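Local coordinates for protein ubiquitin and WLM domain-containing metalloprotease SPCC1442.07c (Schizosaccharomyces pombe, PDB 5JIG) that probably cleaves DNA-binding proteins, through the WLM metalloprotease domain that this chain represents, in the DNA-dependent repair of DNA-protein cross-links, at residues A[95-100]-A[105-110]; A[17-22]-A[83-88]. One frame throughout, in Å; residues are numbered along the deposited sequence.

Contact 1. Residues A[95-100]-A[105-110]; sequences LIHELT and GEHDSS. With NI (nickel (II) ion), chain B.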
ATOM      1  N   LEU A  95      -2.175  -0.644  -3.251  1.00  4.61           N
ATOM      2  CA  LEU A  95      -1.387   0.280  -2.414  1.00  4.68           C
ATOM      3  C   LEU A  95      -0.999   1.523  -3.192  1.00  4.57           C
ATOM      4  O   LEU A  95      -1.058   2.641  -2.675  1.00  5.14           O
ATOM      5  CB  LEU A  95      -0.180  -0.423  -1.821  1.00  4.78           C
ATOM      6  CG  LEU A  95       0.738   0.461  -0.956  1.00  5.38           C
ATOM      7  CD1 LEU A  95      -0.008   1.184   0.154  1.00  5.55           C
ATOM      8  CD2 LEU A  95       1.872  -0.385  -0.398  1.00  5.35           C
ATOM      9  N   ILE A  96      -0.571   1.360  -4.460  1.00  4.80           N
ATOM     10  CA  ILE A  96      -0.246   2.529  -5.279  1.00  5.16           C
ATOM     11  C   ILE A  96      -1.465   3.408  -5.485  1.00  4.95           C
ATOM     12  O   ILE A  96      -1.344   4.635  -5.440  1.00  5.36           O
ATOM     13  CB  ILE A  96       0.449   2.083  -6.591  1.00  5.58           C
ATOM     14  CG1 ILE A  96       1.759   1.368  -6.266  1.00  5.91           C
ATOM     15  CG2 ILE A  96       0.628   3.259  -7.503  1.00  6.62           C
ATOM     16  CD1 ILE A  96       2.495   0.777  -7.441  1.00  8.75           C
ATOM     17  N   HIS A  97      -2.635   2.805  -5.700  1.00  5.13           N
ATOM     18  CA  HIS A  97      -3.870   3.550  -5.777  1.00  5.22           C
ATOM     19  C   HIS A  97      -4.062   4.370  -4.494  1.00  4.90           C
ATOM     20  O   HIS A  97      -4.328   5.593  -4.556  1.00  5.29           O
ATOM     21  CB  HIS A  97      -5.028   2.561  -6.008  1.00  5.65           C
ATOM     22  CG  HIS A  97      -6.369   3.196  -5.996  1.00  6.09           C
ATOM     23  ND1 HIS A  97      -7.214   3.154  -7.086  1.00  7.15           N
ATOM     24  CD2 HIS A  97      -7.065   3.862  -5.044  1.00  6.77           C
ATOM     25  CE1 HIS A  97      -8.345   3.759  -6.754  1.00  7.64           C
ATOM     26  NE2 HIS A  97      -8.294   4.225  -5.532  1.00  7.21           N
ATOM     27  N   GLU A  98      -3.954   3.731  -3.336  1.00  4.87           N
ATOM     28  CA  GLU A  98      -4.138   4.465  -2.095  1.00  4.66           C
ATOM     29  C   GLU A  98      -3.101   5.575  -1.920  1.00  4.86           C
ATOM     30  O   GLU A  98      -3.466   6.676  -1.468  1.00  5.52           O
ATOM     31  CB  GLU A  98      -4.177   3.566  -0.875  1.00  5.11           C
ATOM     32  CG  GLU A  98      -5.168   2.400  -0.929  1.00  5.93           C
ATOM     33  CD  GLU A  98      -6.497   2.660  -1.398  1.00  7.06           C
ATOM     34  OE1 GLU A  98      -6.953   3.813  -1.341  1.00  8.08           O
ATOM     35  OE2 GLU A  98      -7.127   1.647  -1.824  1.00  9.11           O
ATOM     36  N   LEU A  99      -1.868   5.342  -2.264  1.00  4.71           N
ATOM     37  CA  LEU A  99      -0.866   6.402  -2.173  1.00  5.36           C
ATOM     38  C   LEU A  99      -1.213   7.589  -3.066  1.00  5.30           C
ATOM     39  O   LEU A  99      -0.952   8.738  -2.707  1.00  5.94           O
ATOM     40  CB  LEU A  99       0.509   5.861  -2.524  1.00  5.41           C
ATOM     41  CG  LEU A  99       1.140   4.952  -1.454  1.00  5.59           C
ATOM     42  CD1 LEU A  99       2.350   4.259  -2.028  1.00  6.33           C
ATOM     43  CD2 LEU A  99       1.545   5.738  -0.204  1.00  6.26           C
ATOM     44  N   THR A 100      -1.791   7.322  -4.249  1.00  5.52           N
ATOM     45  CA  THR A 100      -2.188   8.380  -5.149  1.00  5.70           C
ATOM     46  C   THR A 100      -3.183   9.317  -4.491  1.00  6.07           C
ATOM     47  O   THR A 100      -3.208  10.530  -4.735  1.00  7.08           O
ATOM     48  CB  THR A 100      -2.758   7.758  -6.453  1.00  6.39           C
ATOM     49  OG1 THR A 100      -1.817   6.898  -7.054  1.00  7.00           O
ATOM     50  CG2 THR A 100      -3.049   8.826  -7.480  1.00  7.69           C
ATOM     51  N   GLY A 105      -8.098  13.367  -4.385  1.00 12.39           N
ATOM     52  CA  GLY A 105      -9.190  12.748  -3.681  1.00 12.33           C
ATOM     53  C   GLY A 105     -10.132  11.915  -4.511  1.00 12.22           C
ATOM     54  O   GLY A 105     -10.561  10.807  -4.066  1.00 16.34           O
ATOM     55  N   GLU A 106     -10.384  12.398  -5.714  1.00 12.59           N
ATOM     56  CA  GLU A 106     -11.283  11.782  -6.654  1.00 13.17           C
ATOM     57  C   GLU A 106     -10.461  10.983  -7.709  1.00 10.91           C
ATOM     58  O   GLU A 106      -9.344  11.320  -8.010  1.00 12.90           O
ATOM     59  CB  GLU A 106     -12.097  12.847  -7.428  1.00 15.34           C
ATOM     60  CG  GLU A 106     -13.069  13.572  -6.512  1.00 19.43           C
ATOM     61  CD  GLU A 106     -13.984  12.632  -5.723  1.00 23.10           C
ATOM     62  OE1 GLU A 106     -14.636  11.805  -6.346  1.00 25.16           O
ATOM     63  OE2 GLU A 106     -14.021  12.669  -4.469  1.00 36.10           O
ATOM     64  N   HIS A 107     -11.139   9.956  -8.275  1.00 11.84           N
ATOM     65  CA  HIS A 107     -10.548   9.147  -9.322  1.00 11.80           C
ATOM     66  C   HIS A 107     -10.688   9.807 -10.691  1.00 14.00           C
ATOM     67  O   HIS A 107     -11.235   9.230 -11.625  1.00 16.30           O
ATOM     68  CB  HIS A 107     -11.097   7.740  -9.340  1.00 12.25           C
ATOM     69  CG  HIS A 107     -11.068   7.005  -8.031  1.00 10.82           C
ATOM     70  ND1 HIS A 107     -12.226   6.572  -7.456  1.00 14.20           N
ATOM     71  CD2 HIS A 107     -10.114   6.663  -7.172  1.00  9.98           C
ATOM     72  CE1 HIS A 107     -11.967   5.951  -6.334  1.00 14.24           C
ATOM     73  NE2 HIS A 107     -10.696   6.023  -6.118  1.00  9.74           N
ATOM     74  N   ASP A 108     -10.174  11.027 -10.768  1.00 15.32           N
ATOM     75  CA  ASP A 108     -10.197  11.850 -11.972  1.00 15.24           C
ATOM     76  C   ASP A 108      -8.974  11.712 -12.902  1.00 14.18           C
ATOM     77  O   ASP A 108      -8.181  10.853 -12.655  1.00 12.79           O
ATOM     78  CB  ASP A 108     -10.502  13.343 -11.538  1.00 17.16           C
ATOM     79  CG  ASP A 108      -9.375  13.926 -10.814  1.00 20.38           C
ATOM     80  OD1 ASP A 108      -9.640  14.998 -10.180  1.00 30.56           O
ATOM     81  OD2 ASP A 108      -8.223  13.449 -10.773  1.00 18.36           O
ATOM     82  N   SER A 109      -8.901  12.503 -14.003  1.00 17.05           N
ATOM     83  CA  SER A 109      -7.780  12.342 -14.879  1.00 15.71           C
ATOM     84  C   SER A 109      -6.435  12.580 -14.203  1.00 13.20           C
ATOM     85  O   SER A 109      -5.474  11.941 -14.558  1.00 13.25           O
ATOM     86  CB  SER A 109      -7.941  13.296 -16.058  1.00 18.64           C
ATOM     87  OG  SER A 109      -9.062  12.977 -16.868  1.00 29.32           O
ATOM     88  N   SER A 110      -6.364  13.504 -13.268  1.00 15.54           N
ATOM     89  CA  SER A 110      -5.142  13.768 -12.583  1.00 13.84           C
ATOM     90  C   SER A 110      -4.706  12.584 -11.676  1.00 11.11           C
ATOM     91  O   SER A 110      -3.550  12.241 -11.672  1.00 11.42           O
ATOM     92  CB  SER A 110      -5.268  15.055 -11.762  1.00 18.76           C
ATOM     93  OG  SER A 110      -5.449  16.140 -12.613  1.00 27.28           O
TER
HETATM   94 NI    NI B 201      -9.771   5.160  -4.425  1.00  8.23          NI
HETATM   95  O   HOH W   1     -11.335   5.810  -3.124  1.00 13.65           O
HETATM   96  O   HOH W   2     -10.954   3.340  -4.538  1.00 12.46           O
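His-97 and His-107 converge on one metal: their NE2 atoms are 3.1 Å apart, yet no hydrogen bond joins them, because both nitrogens bind one nickel ion. Each NE2 sits 2.1 Å from the nickel. The side chains run nearly perpendicular, and their ring planes stand 56° apart. NE2 of His-107 comes in at the edge of the His-97 ring, near its plane. CE1 of His-97 lies 3.3 Å from NE2 and 3.4 Å from CD2 of His-107. His-97 holds CG anti to its backbone N (chi1 175°), which carries the ring off the helix to the metal. Two waters also bind the nickel, and His-101 adds a third histidine. This is the HExxH site of a zinc metalloprotease. The same three histidines are the ligands of the catalytic zinc; nickel occupies the site here. Glu-98 is the predicted active-site residue; its OE1 lies 6.5 Å from NE2 of His-107. Within helix 88-100, Thr-100 OG1 and N both bond to Ile-96 O, from opposite faces of its plane. Phe-111 meets both histidine rings edge-to-face, and its N is capped by Asp-108 OD2 at the start of helix 109-122. On helix 88-100, Leu-95 and Leu-99 pack on strand 72-76 and helix 31-40, while Ile-96 and Thr-100 touch helix 109-122.

Contact 2. Residues A[17-22]-A[83-88]; sequences KDRALR and DGFRDY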
ATOM      1  N   LYS A  17      -2.005 -14.455  11.371  1.00 10.07           N
ATOM      2  CA  LYS A  17      -1.705 -13.022  11.364  1.00  9.15           C
ATOM      3  C   LYS A  17      -0.202 -12.802  11.198  1.00  8.47           C
ATOM      4  O   LYS A  17       0.198 -11.756  10.715  1.00  8.28           O
ATOM      5  CB  LYS A  17      -2.250 -12.309  12.592  1.00 11.05           C
ATOM      6  CG  LYS A  17      -1.698 -12.817  13.876  1.00 11.57           C
ATOM      7  CD  LYS A  17      -2.363 -12.137  15.063  1.00 16.11           C
ATOM      8  CE  LYS A  17      -1.975 -10.751  15.325  1.00 17.22           C
ATOM      9  NZ  LYS A  17      -2.660 -10.243  16.540  1.00 26.27           N
ATOM     10  N   ASP A  18       0.632 -13.759  11.629  1.00 10.47           N
ATOM     11  CA  ASP A  18       2.084 -13.558  11.384  1.00 10.84           C
ATOM     12  C   ASP A  18       2.427 -13.435   9.777  1.00  9.96           C
ATOM     13  O   ASP A  18       3.268 -12.708   9.295  1.00 10.24           O
ATOM     14  CB  ASP A  18       2.938 -14.626  12.045  1.00 12.00           C
ATOM     15  CG  ASP A  18       3.063 -14.444  13.600  1.00 12.25           C
ATOM     16  OD1 ASP A  18       2.615 -13.429  14.160  1.00 13.09           O
ATOM     17  OD2 ASP A  18       3.561 -15.383  14.264  1.00 14.27           O
ATOM     18  N   ARG A  19       1.649 -14.182   9.023  1.00 10.18           N
ATOM     19  CA  ARG A  19       1.689 -14.151   7.549  1.00 10.65           C
ATOM     20  C   ARG A  19       1.155 -12.811   7.011  1.00  9.35           C
ATOM     21  O   ARG A  19       1.735 -12.207   6.110  1.00  8.86           O
ATOM     22  CB  ARG A  19       0.936 -15.308   6.996  1.00 12.63           C
ATOM     23  CG  ARG A  19       1.014 -15.450   5.536  1.00 14.00           C
ATOM     24  CD  ARG A  19       0.368 -16.796   5.150  1.00 15.64           C
ATOM     25  NE  ARG A  19       0.111 -16.819   3.761  1.00 19.00           N
ATOM     26  CZ  ARG A  19      -0.681 -17.668   3.108  1.00 24.35           C
ATOM     27  NH1 ARG A  19      -0.806 -17.445   1.808  1.00 25.43           N
ATOM     28  NH2 ARG A  19      -1.386 -18.670   3.730  1.00 27.10           N
ATOM     29  N   ALA A  20       0.064 -12.307   7.586  1.00  8.16           N
ATOM     30  CA  ALA A  20      -0.442 -10.990   7.212  1.00  7.36           C
ATOM     31  C   ALA A  20       0.621  -9.934   7.520  1.00  6.65           C
ATOM     32  O   ALA A  20       0.806  -8.992   6.732  1.00  6.34           O
ATOM     33  CB  ALA A  20      -1.717 -10.656   7.953  1.00  7.21           C
ATOM     34  N   LEU A  21       1.307 -10.050   8.654  1.00  6.67           N
ATOM     35  CA  LEU A  21       2.336  -9.077   9.005  1.00  6.76           C
ATOM     36  C   LEU A  21       3.497  -9.158   8.006  1.00  6.71           C
ATOM     37  O   LEU A  21       4.015  -8.118   7.556  1.00  6.64           O
ATOM     38  CB  LEU A  21       2.787  -9.250  10.446  1.00  7.56           C
ATOM     39  CG  LEU A  21       3.863  -8.282  10.894  1.00  7.81           C
ATOM     40  CD1 LEU A  21       3.462  -6.822  10.703  1.00  8.62           C
ATOM     41  CD2 LEU A  21       4.189  -8.610  12.338  1.00 10.69           C
ATOM     42  N   ARG A  22       3.941 -10.381   7.671  1.00  7.53           N
ATOM     43  CA  ARG A  22       4.974 -10.498   6.673  1.00  7.63           C
ATOM     44  C   ARG A  22       4.571  -9.876   5.340  1.00  7.03           C
ATOM     45  O   ARG A  22       5.411  -9.300   4.636  1.00  7.34           O
ATOM     46  CB  ARG A  22       5.316 -12.023   6.405  1.00  9.21           C
ATOM     47  CG  ARG A  22       6.043 -12.715   7.493  1.00 11.86           C
ATOM     48  CD  ARG A  22       6.662 -14.026   6.926  1.00 19.24           C
ATOM     49  NE  ARG A  22       5.742 -15.077   6.431  1.00 22.49           N
ATOM     50  CZ  ARG A  22       5.725 -15.605   5.188  1.00 20.85           C
ATOM     51  NH1 ARG A  22       4.924 -16.614   4.940  1.00 25.07           N
ATOM     52  NH2 ARG A  22       6.469 -15.115   4.201  1.00 21.57           N
ATOM     53  N   ASP A  83      -6.797 -18.708   5.867  1.00  9.42           N
ATOM     54  CA  ASP A  83      -5.441 -18.626   5.273  1.00  9.77           C
ATOM     55  C   ASP A  83      -5.432 -18.208   3.799  1.00  9.38           C
ATOM     56  O   ASP A  83      -4.380 -18.360   3.169  1.00 11.09           O
ATOM     57  CB  ASP A  83      -4.636 -19.940   5.489  1.00 10.76           C
ATOM     58  CG  ASP A  83      -5.171 -21.134   4.743  1.00 12.57           C
ATOM     59  OD1 ASP A  83      -4.477 -22.191   4.819  1.00 15.85           O
ATOM     60  OD2 ASP A  83      -6.256 -21.014   4.122  1.00 13.97           O
ATOM     61  N   GLY A  84      -6.566 -17.700   3.287  1.00  9.60           N
ATOM     62  CA  GLY A  84      -6.545 -17.245   1.898  1.00  9.24           C
ATOM     63  C   GLY A  84      -6.086 -15.792   1.822  1.00  8.60           C
ATOM     64  O   GLY A  84      -6.613 -14.918   2.526  1.00  8.70           O
ATOM     65  N   PHE A  85      -5.104 -15.543   0.961  1.00  8.86           N
ATOM     66  CA  PHE A  85      -4.552 -14.216   0.730  1.00  7.88           C
ATOM     67  C   PHE A  85      -4.638 -13.842  -0.715  1.00  8.27           C
ATOM     68  O   PHE A  85      -4.588 -14.675  -1.623  1.00  9.58           O
ATOM     69  CB  PHE A  85      -3.092 -14.129   1.265  1.00  8.93           C
ATOM     70  CG  PHE A  85      -3.013 -14.100   2.753  1.00  9.18           C
ATOM     71  CD1 PHE A  85      -3.033 -15.272   3.498  1.00 10.59           C
ATOM     72  CD2 PHE A  85      -2.970 -12.892   3.429  1.00  9.56           C
ATOM     73  CE1 PHE A  85      -2.975 -15.205   4.892  1.00 11.77           C
ATOM     74  CE2 PHE A  85      -2.903 -12.848   4.819  1.00 10.29           C
ATOM     75  CZ  PHE A  85      -2.945 -13.996   5.543  1.00 10.82           C
ATOM     76  N   ARG A  86      -4.830 -12.535  -0.911  1.00  8.02           N
ATOM     77  CA  ARG A  86      -4.783 -11.952  -2.285  0.50  7.94           C
ATOM     78  C   ARG A  86      -3.364 -11.901  -2.909  1.00  6.85           C
ATOM     79  O   ARG A  86      -2.388 -11.814  -2.186  1.00  7.97           O
ATOM     80  CB  ARG A  86      -5.359 -10.531  -2.198  0.50  8.75           C
ATOM     81  CG  ARG A  86      -6.819 -10.506  -1.897  0.50 11.77           C
ATOM     82  CD  ARG A  86      -7.374  -9.112  -1.634  0.50 13.08           C
ATOM     83  NE  ARG A  86      -8.746  -9.353  -1.198  0.50 16.46           N
ATOM     84  CZ  ARG A  86      -9.741  -9.627  -2.030  0.50 21.66           C
ATOM     85  NH1 ARG A  86      -9.549  -9.510  -3.352  0.50 22.22           N
ATOM     86  NH2 ARG A  86     -10.922  -9.924  -1.528  0.50 23.62           N
ATOM     87  N   ASP A  87      -3.315 -11.974  -4.215  1.00  7.71           N
ATOM     88  CA  ASP A  87      -2.025 -12.003  -4.893  1.00  8.15           C
ATOM     89  C   ASP A  87      -1.287 -10.670  -4.735  1.00  6.73           C
ATOM     90  O   ASP A  87      -1.889  -9.571  -4.723  1.00  6.87           O
ATOM     91  CB  ASP A  87      -2.148 -12.369  -6.340  1.00 11.38           C
ATOM     92  CG  ASP A  87      -2.920 -11.434  -7.076  1.00 15.29           C
ATOM     93  OD1 ASP A  87      -2.319 -10.636  -7.817  1.00 19.10           O
ATOM     94  OD2 ASP A  87      -4.148 -11.455  -6.943  1.00 19.96           O
ATOM     95  N   TYR A  88       0.027 -10.775  -4.631  1.00  7.77           N
ATOM     96  CA  TYR A  88       0.860  -9.632  -4.366  1.00  7.36           C
ATOM     97  C   TYR A  88       0.727  -8.541  -5.407  1.00  7.16           C
ATOM     98  O   TYR A  88       0.674  -7.341  -5.061  1.00  7.21           O
ATOM     99  CB  TYR A  88       2.318 -10.048  -4.192  1.00  8.69           C
ATOM    100  CG  TYR A  88       3.197  -8.932  -3.733  1.00  8.22           C
ATOM    101  CD1 TYR A  88       3.192  -8.532  -2.420  1.00  8.26           C
ATOM    102  CD2 TYR A  88       4.000  -8.235  -4.617  1.00  7.50           C
ATOM    103  CE1 TYR A  88       3.964  -7.472  -1.977  1.00  7.91           C
ATOM    104  CE2 TYR A  88       4.811  -7.181  -4.193  1.00  8.19           C
ATOM    105  CZ  TYR A  88       4.772  -6.796  -2.850  1.00  8.12           C
ATOM    106  OH  TYR A  88       5.516  -5.764  -2.375  1.00  9.12           O
TER
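The loop that leads from strand 72-76 into helix 88-100 lies here against the first turns of helix 17-29. Phe-85 and Arg-19 carry most of the contact. One face of the Arg-19 guanidinium lies against Phe-85 CD1, which is 3.4 Å from Arg-19 CZ and sits over the centre of the group. The two planes are 38° apart, so the groups lean together and are not stacked flat. Nearer the helix, Arg-19 CG lies over one face of the ring, 4.0 Å from Phe-85 CE1; Arg-19 CD comes to 3.7 Å of the same CE1. Arg-19 can do this because its chain is extended from CG to NE, with CG anti to the backbone N (chi1 -175°). The two side chains lie alongside, pointing opposite ways. Beyond the ring, Arg-19 NH2 comes within 3.1 Å of Asp-83 O. The carboxylate of Asp-83 is more distant, with OD1 4.8 Å from Arg-19 NH2; the opposite charges may still attract weakly. In the WLM domain this packing ties the helix after the first strand, 6-10, to the approach of the helix that carries His-97 of the metal site. Ala-20 meets another part of the ring: its CB is 4.0 Å from Phe-85 CE2. With an alanine in place of Phe-85, a gap would probably open beside Ala-20, and the Arg-19 guanidinium would probably lose the ring it rests on and be freer to swing. Tyr-23, one turn further along the helix, also touches Phe-85, and its OH is hydrogen-bonded to Arg-86 O. Asp-87 caps the start of helix 88-100 through its side chain, with OD1 also bonded to Thr-90 OG1.

Overall arrangement
Helix 88-100 joins the two contacts. Residues 83-88 of contact 2 lead into its first turn, and residues 95-100 of contact 1 form its last. Contact 2 is complete in the sequence before contact 1 starts. Their centres are 24 Å apart, on opposite sides of the centre of the chain. The nearest atoms are about 7 Å apart, so they do not touch. Contact 1 holds two of the three metal-binding histidines and the predicted active-site glutamate. Contact 2 lies away from the metal site and is side-chain packing between a loop and a helix. Both belong to the same WLM domain.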